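PDB 3HIN: putative 3-hydroxybutyryl-CoA dehydratase, which probably interconverts 3-hydroxyacyl-CoA and enoyl-CoA thioesters by removing or adding water, as lyases of the enoyl-CoA hydratase (crotonase) family do. Local coordinates for residues N38-G43 with Q93-V98. Residues are numbered along the deposited sequence; the frame is centred on the assembly and turned at random.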
ATOM      1  N   ASN A  38     -23.668  -6.915  21.563  1.00 35.43           N
ATOM      2  CA  ASN A  38     -23.510  -7.242  20.161  1.00 35.03           C
ATOM      3  C   ASN A  38     -22.046  -7.305  19.773  1.00 35.73           C
ATOM      4  O   ASN A  38     -21.644  -6.995  18.630  1.00 35.02           O
ATOM      5  CB  ASN A  38     -24.293  -6.225  19.298  1.00 34.24           C
ATOM      6  CG  ASN A  38     -25.815  -6.352  19.465  1.00 36.33           C
ATOM      7  OD1 ASN A  38     -26.321  -7.418  19.880  1.00 35.40           O
ATOM      8  ND2 ASN A  38     -26.557  -5.240  19.209  1.00 35.55           N
ATOM      9  N   ALA A  39     -21.222  -7.671  20.751  1.00 35.66           N
ATOM     10  CA  ALA A  39     -19.864  -8.012  20.499  1.00 36.15           C
ATOM     11  C   ALA A  39     -19.756  -8.991  19.318  1.00 37.13           C
ATOM     12  O   ALA A  39     -20.403 -10.047  19.290  1.00 35.93           O
ATOM     13  CB  ALA A  39     -19.235  -8.625  21.776  1.00 36.64           C
ATOM     14  N   LEU A  40     -18.925  -8.633  18.346  1.00 36.35           N
ATOM     15  CA  LEU A  40     -18.692  -9.455  17.151  1.00 36.00           C
ATOM     16  C   LEU A  40     -17.825 -10.652  17.486  1.00 35.93           C
ATOM     17  O   LEU A  40     -16.934 -10.522  18.296  1.00 37.81           O
ATOM     18  CB  LEU A  40     -17.995  -8.619  16.065  1.00 34.87           C
ATOM     19  CG  LEU A  40     -18.615  -7.252  15.807  1.00 34.74           C
ATOM     20  CD1 LEU A  40     -17.796  -6.504  14.705  1.00 34.69           C
ATOM     21  CD2 LEU A  40     -20.189  -7.348  15.506  1.00 34.09           C
ATOM     22  N   ASN A  41     -18.121 -11.822  16.900  1.00 35.04           N
ATOM     23  CA  ASN A  41     -17.278 -13.022  17.037  1.00 33.94           C
ATOM     24  C   ASN A  41     -17.309 -13.776  15.731  1.00 33.96           C
ATOM     25  O   ASN A  41     -18.070 -13.400  14.820  1.00 35.25           O
ATOM     26  CB  ASN A  41     -17.730 -13.922  18.218  1.00 33.41           C
ATOM     27  CG  ASN A  41     -19.119 -14.541  17.996  1.00 32.93           C
ATOM     28  OD1 ASN A  41     -19.780 -14.348  16.960  1.00 28.98           O
ATOM     29  ND2 ASN A  41     -19.550 -15.320  18.960  1.00 26.91           N
ATOM     30  N   ASP A  42     -16.550 -14.853  15.618  1.00 32.78           N
ATOM     31  CA  ASP A  42     -16.425 -15.488  14.293  1.00 33.63           C
ATOM     32  C   ASP A  42     -17.705 -16.041  13.745  1.00 32.35           C
ATOM     33  O   ASP A  42     -17.933 -15.973  12.555  1.00 32.06           O
ATOM     34  CB  ASP A  42     -15.343 -16.564  14.221  1.00 33.23           C
ATOM     35  CG  ASP A  42     -13.940 -16.014  14.521  1.00 35.37           C
ATOM     36  OD1 ASP A  42     -13.736 -14.810  14.312  1.00 39.89           O
ATOM     37  OD2 ASP A  42     -13.031 -16.779  14.979  1.00 36.97           O
ATOM     38  N   GLY A  43     -18.572 -16.559  14.595  1.00 31.55           N
ATOM     39  CA  GLY A  43     -19.779 -17.172  14.075  1.00 31.95           C
ATOM     40  C   GLY A  43     -20.799 -16.091  13.689  1.00 32.06           C
ATOM     41  O   GLY A  43     -21.641 -16.264  12.798  1.00 31.04           O
ATOM     42  N   GLN A  93      -7.846 -11.263   7.514  1.00 33.24           N
ATOM     43  CA  GLN A  93      -8.322 -11.417   6.143  1.00 34.41           C
ATOM     44  C   GLN A  93      -9.765 -11.973   6.061  1.00 34.07           C
ATOM     45  O   GLN A  93     -10.622 -11.487   5.298  1.00 34.44           O
ATOM     46  CB  GLN A  93      -7.308 -12.295   5.406  1.00 35.10           C
ATOM     47  CG  GLN A  93      -6.030 -11.460   5.156  1.00 36.90           C
ATOM     48  CD  GLN A  93      -6.216 -10.351   4.069  1.00 41.05           C
ATOM     49  OE1 GLN A  93      -6.350 -10.666   2.882  1.00 39.00           O
ATOM     50  NE2 GLN A  93      -6.221  -9.072   4.481  1.00 38.21           N
ATOM     51  N   THR A  94     -10.001 -13.004   6.855  1.00 34.02           N
ATOM     52  CA  THR A  94     -11.329 -13.514   7.098  1.00 36.66           C
ATOM     53  C   THR A  94     -12.364 -12.409   7.375  1.00 35.00           C
ATOM     54  O   THR A  94     -13.404 -12.361   6.737  1.00 35.84           O
ATOM     55  CB  THR A  94     -11.235 -14.502   8.251  1.00 35.80           C
ATOM     56  OG1 THR A  94     -10.935 -15.766   7.681  1.00 38.20           O
ATOM     57  CG2 THR A  94     -12.411 -14.560   8.994  1.00 39.26           C
ATOM     58  N   TRP A  95     -12.068 -11.509   8.299  1.00 33.63           N
ATOM     59  CA  TRP A  95     -13.024 -10.462   8.589  1.00 34.37           C
ATOM     60  C   TRP A  95     -13.132  -9.529   7.399  1.00 33.55           C
ATOM     61  O   TRP A  95     -14.210  -9.058   7.107  1.00 34.60           O
ATOM     62  CB  TRP A  95     -12.675  -9.713   9.884  1.00 34.67           C
ATOM     63  CG  TRP A  95     -13.148 -10.516  11.107  1.00 41.22           C
ATOM     64  CD1 TRP A  95     -13.132 -11.872  11.245  1.00 46.57           C
ATOM     65  CD2 TRP A  95     -13.733  -9.999  12.305  1.00 43.76           C
ATOM     66  NE1 TRP A  95     -13.649 -12.238  12.480  1.00 50.25           N
ATOM     67  CE2 TRP A  95     -14.016 -11.100  13.147  1.00 48.36           C
ATOM     68  CE3 TRP A  95     -14.042  -8.711  12.745  1.00 48.76           C
ATOM     69  CZ2 TRP A  95     -14.614 -10.959  14.415  1.00 51.74           C
ATOM     70  CZ3 TRP A  95     -14.609  -8.557  14.021  1.00 53.11           C
ATOM     71  CH2 TRP A  95     -14.904  -9.682  14.832  1.00 51.30           C
ATOM     72  N   HIS A  96     -12.025  -9.277   6.689  1.00 32.22           N
ATOM     73  CA  HIS A  96     -12.138  -8.425   5.543  1.00 30.82           C
ATOM     74  C   HIS A  96     -13.097  -9.030   4.510  1.00 32.86           C
ATOM     75  O   HIS A  96     -13.853  -8.292   3.829  1.00 32.83           O
ATOM     76  CB  HIS A  96     -10.776  -8.185   4.912  1.00 31.89           C
ATOM     77  CG  HIS A  96      -9.903  -7.280   5.725  1.00 28.19           C
ATOM     78  ND1 HIS A  96      -8.774  -6.712   5.211  1.00 31.10           N
ATOM     79  CD2 HIS A  96      -9.948  -6.918   7.035  1.00 27.53           C
ATOM     80  CE1 HIS A  96      -8.172  -5.988   6.142  1.00 28.73           C
ATOM     81  NE2 HIS A  96      -8.866  -6.095   7.267  1.00 30.34           N
ATOM     82  N   ARG A  97     -13.108 -10.351   4.396  1.00 32.41           N
ATOM     83  CA  ARG A  97     -13.951 -10.918   3.365  1.00 33.96           C
ATOM     84  C   ARG A  97     -15.428 -10.747   3.714  1.00 34.27           C
ATOM     85  O   ARG A  97     -16.280 -10.581   2.798  1.00 34.10           O
ATOM     86  CB  ARG A  97     -13.640 -12.401   3.086  1.00 33.85           C
ATOM     87  CG  ARG A  97     -12.224 -12.657   2.648  1.00 36.38           C
ATOM     88  CD  ARG A  97     -11.887 -12.136   1.188  1.00 40.99           C
ATOM     89  NE  ARG A  97     -11.703 -10.665   1.107  1.00 41.87           N
ATOM     90  CZ  ARG A  97     -10.588 -10.022   1.463  1.00 39.73           C
ATOM     91  NH1 ARG A  97     -10.538  -8.693   1.357  1.00 39.67           N
ATOM     92  NH2 ARG A  97      -9.539 -10.686   1.968  1.00 35.81           N
ATOM     93  N   VAL A  98     -15.736 -10.748   5.009  1.00 33.30           N
ATOM     94  CA  VAL A  98     -17.099 -10.481   5.436  1.00 34.31           C
ATOM     95  C   VAL A  98     -17.476  -9.024   5.060  1.00 34.08           C
ATOM     96  O   VAL A  98     -18.483  -8.783   4.473  1.00 34.07           O
ATOM     97  CB  VAL A  98     -17.291 -10.622   6.958  1.00 33.83           C
ATOM     98  CG1 VAL A  98     -18.722 -10.179   7.319  1.00 30.76           C
ATOM     99  CG2 VAL A  98     -16.964 -12.072   7.485  1.00 33.47           C
TER
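Trp-95 of helix 85-103 meets Asp-42, in the first turn of helix 42-51, and Leu-40 in the loop before it, and illustrates how an indole can join two elements by both its polar and its apolar atoms. The bond to CB lies across the contact, and a chi1 of -81° swings the ring round until its far end comes near Leu-40 and Asp-42. On the pyrrole side, Trp-95 NE1 donates a hydrogen bond to Asp-42 OD1, the two atoms 3.2 Å apart with an angle of 157° at the hydrogen. The oxygen sits at the ring edge, close to the indole plane, and the N-H points at it almost in line with its bond to CG; the carboxylate itself is turned almost perpendicular to the ring, at 82°. Further along, the benzene ring passes the backbone carbonyl carbon of Asn-41 at Trp-95 CZ2 and then meets an aliphatic side chain. Trp-95 CH2 approaches Leu-40 CB at 3.5 Å. Beside it, Trp-95 CZ3 rests 3.9 Å from Leu-40 CD1. Leu-40 thus meets the far rim at a slant, neither face-on nor edge-on.

The acceptor has further partners: Asp-42 OD1 is also hydrogen-bonded to NE2 of His-91, one turn earlier on the tryptophan's helix, while OD2 forms a salt bridge with Arg-81. This shared grip should restrict rotation of the carboxylate and probably favours its ionised form. Next to it, Asn-41 OD1 accepts the backbone N-H of Leu-44, an asparagine N-cap that starts helix 42-51; within the crotonase fold, Trp-95 links this capped end and its preceding loop to helix 85-103.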